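Local structure of DnaJ homolog subfamily C member 27-A (Xenopus laevis, 6JMG) at residues 17-22 and 176-181. The protein binds GTP with magnesium as a Rab-like small GTPase carrying a J domain, and is possibly involved in regulating the MEK/ERK pathway. Sequence-based numbering, arbitrary orientation.
Sequences IKVISM and QAFYSA
Val19 meets the outer end of the Phe178 ring with both methyls: CG1 abuts the rim close to the ring plane, 3.8 Å from Phe178 CE2, and Val19 CG2 is 3.9 Å from the same carbon. With CG anti to the backbone N (chi1 -174°), the Phe178 ring is carried out from the helix so that its CE2 and CZ end meets Val19, the two side chains approaching head-on. Cutting Val19 back to an alanine removes both methyls and would probably open a gap beside CE2 and CZ of Phe178 and CE1 of Tyr179. The second aromatic contact is oblique: Ile17 CD1 comes within 4.0 Å of Tyr179 CE1, and Val19 CG2 within 4.3 Å of that atom. Strand 15-22, which leads into the P-loop, is an inner strand of the Ras-type sheet, and helix 171-187 packs across one face of it; the N-to-C directions of the two segments differ by 138°, roughly antiparallel, with axes 11.6 Å apart at their closest. Within the helix, Phe178 CD2 lies 4.0 Å above one face of the adjacent Tyr179 ring, toward its rim. Neighbouring strands extend this apolar layer, with Ile93 touching both Val19 and Phe178, and Val67 both Val19 and Tyr179.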
loop_
_atom_site.group_PDB
_atom_site.type_symbol
_atom_site.label_atom_id
_atom_site.label_comp_id
_atom_site.label_asym_id
_atom_site.label_seq_id
_atom_site.Cartn_x
_atom_site.Cartn_y
_atom_site.Cartn_z
ATOM N N ILE A 17 6.803 -7.716 -13.964
ATOM C CA ILE A 17 6.470 -6.988 -12.744
ATOM C C ILE A 17 7.762 -6.586 -12.054
ATOM O O ILE A 17 8.845 -7.090 -12.358
ATOM C CB ILE A 17 5.583 -7.804 -11.774
ATOM C CG1 ILE A 17 6.389 -8.930 -11.113
ATOM C CG2 ILE A 17 4.393 -8.415 -12.493
ATOM C CD1 ILE A 17 5.595 -9.712 -10.068
ATOM N N LYS A 18 7.614 -5.662 -11.112
ATOM C CA LYS A 18 8.687 -5.065 -10.334
ATOM C C LYS A 18 8.389 -5.249 -8.844
ATOM O O LYS A 18 7.289 -4.930 -8.382
ATOM C CB LYS A 18 8.817 -3.579 -10.681
ATOM C CG LYS A 18 9.711 -2.799 -9.730
ATOM C CD LYS A 18 9.698 -1.295 -10.035
ATOM C CE LYS A 18 10.886 -0.603 -9.404
ATOM N NZ LYS A 18 10.425 0.553 -8.621
ATOM N N VAL A 19 9.356 -5.785 -8.102
ATOM C CA VAL A 19 9.229 -6.091 -6.679
ATOM C C VAL A 19 10.368 -5.396 -5.944
ATOM O O VAL A 19 11.521 -5.424 -6.401
ATOM C CB VAL A 19 9.266 -7.613 -6.420
ATOM C CG1 VAL A 19 9.346 -7.891 -4.952
ATOM C CG2 VAL A 19 8.056 -8.323 -7.062
ATOM N N ILE A 20 10.064 -4.729 -4.843
ATOM C CA ILE A 20 11.109 -4.154 -4.015
ATOM C C ILE A 20 10.991 -4.691 -2.598
ATOM O O ILE A 20 9.947 -5.204 -2.181
ATOM C CB ILE A 20 11.059 -2.623 -4.015
ATOM C CG1 ILE A 20 9.806 -2.143 -3.316
ATOM C CG2 ILE A 20 11.116 -2.082 -5.447
ATOM C CD1 ILE A 20 9.846 -0.647 -3.086
ATOM N N SER A 21 12.077 -4.542 -1.846
ATOM C CA SER A 21 12.129 -4.910 -0.435
ATOM C C SER A 21 12.379 -3.675 0.420
ATOM O O SER A 21 13.218 -2.835 0.083
ATOM C CB SER A 21 13.251 -5.915 -0.189
ATOM O OG SER A 21 14.505 -5.284 -0.446
ATOM N N MET A 22 11.697 -3.587 1.552
ATOM C CA MET A 22 11.891 -2.463 2.453
ATOM C C MET A 22 11.950 -2.992 3.883
ATOM O O MET A 22 11.321 -4.003 4.219
ATOM C CB MET A 22 10.775 -1.397 2.324
ATOM C CG MET A 22 10.575 -0.797 0.938
ATOM S SD MET A 22 9.227 0.413 0.750
ATOM C CE MET A 22 8.871 0.784 2.442
ATOM N N GLN A 176 3.991 -17.462 -2.466
ATOM C CA GLN A 176 2.855 -17.914 -3.260
ATOM C C GLN A 176 1.676 -16.969 -3.088
ATOM O O GLN A 176 1.012 -16.612 -4.065
ATOM C CB GLN A 176 2.475 -19.346 -2.877
ATOM C CG GLN A 176 1.337 -19.947 -3.698
ATOM C CD GLN A 176 1.799 -20.497 -5.046
ATOM O OE1 GLN A 176 1.235 -20.166 -6.086
ATOM N NE2 GLN A 176 2.827 -21.339 -5.029
ATOM N N ALA A 177 1.436 -16.499 -1.866
ATOM C CA ALA A 177 0.357 -15.545 -1.667
ATOM C C ALA A 177 0.691 -14.210 -2.315
ATOM O O ALA A 177 -0.185 -13.554 -2.890
ATOM C CB ALA A 177 0.091 -15.370 -0.182
ATOM N N PHE A 178 1.960 -13.809 -2.227
ATOM C CA PHE A 178 2.434 -12.547 -2.781
ATOM C C PHE A 178 2.179 -12.473 -4.280
ATOM O O PHE A 178 1.578 -11.512 -4.776
ATOM C CB PHE A 178 3.924 -12.436 -2.483
ATOM C CG PHE A 178 4.583 -11.129 -2.862
ATOM C CD1 PHE A 178 4.178 -9.923 -2.317
ATOM C CD2 PHE A 178 5.701 -11.140 -3.685
ATOM C CE1 PHE A 178 4.858 -8.748 -2.614
ATOM C CE2 PHE A 178 6.372 -9.972 -3.997
ATOM C CZ PHE A 178 5.955 -8.779 -3.459
ATOM N N TYR A 179 2.645 -13.483 -5.023
ATOM C CA TYR A 179 2.545 -13.432 -6.474
ATOM C C TYR A 179 1.120 -13.665 -6.942
ATOM O O TYR A 179 0.735 -13.169 -8.006
ATOM C CB TYR A 179 3.507 -14.435 -7.111
ATOM C CG TYR A 179 4.963 -14.028 -7.023
ATOM C CD1 TYR A 179 5.366 -12.763 -7.409
ATOM C CD2 TYR A 179 5.934 -14.906 -6.517
ATOM C CE1 TYR A 179 6.701 -12.380 -7.340
ATOM C CE2 TYR A 179 7.279 -14.534 -6.436
ATOM C CZ TYR A 179 7.657 -13.266 -6.855
ATOM O OH TYR A 179 8.979 -12.862 -6.790
ATOM N N SER A 180 0.319 -14.405 -6.173
ATOM C CA SER A 180 -1.070 -14.555 -6.581
ATOM C C SER A 180 -1.829 -13.247 -6.422
ATOM O O SER A 180 -2.593 -12.861 -7.309
ATOM C CB SER A 180 -1.745 -15.667 -5.794
ATOM O OG SER A 180 -0.923 -16.819 -5.752
ATOM N N ALA A 181 -1.602 -12.520 -5.335
ATOM C CA ALA A 181 -2.226 -11.211 -5.222
ATOM C C ALA A 181 -1.750 -10.286 -6.346
ATOM O O ALA A 181 -2.529 -9.488 -6.877
ATOM C CB ALA A 181 -1.951 -10.611 -3.837
#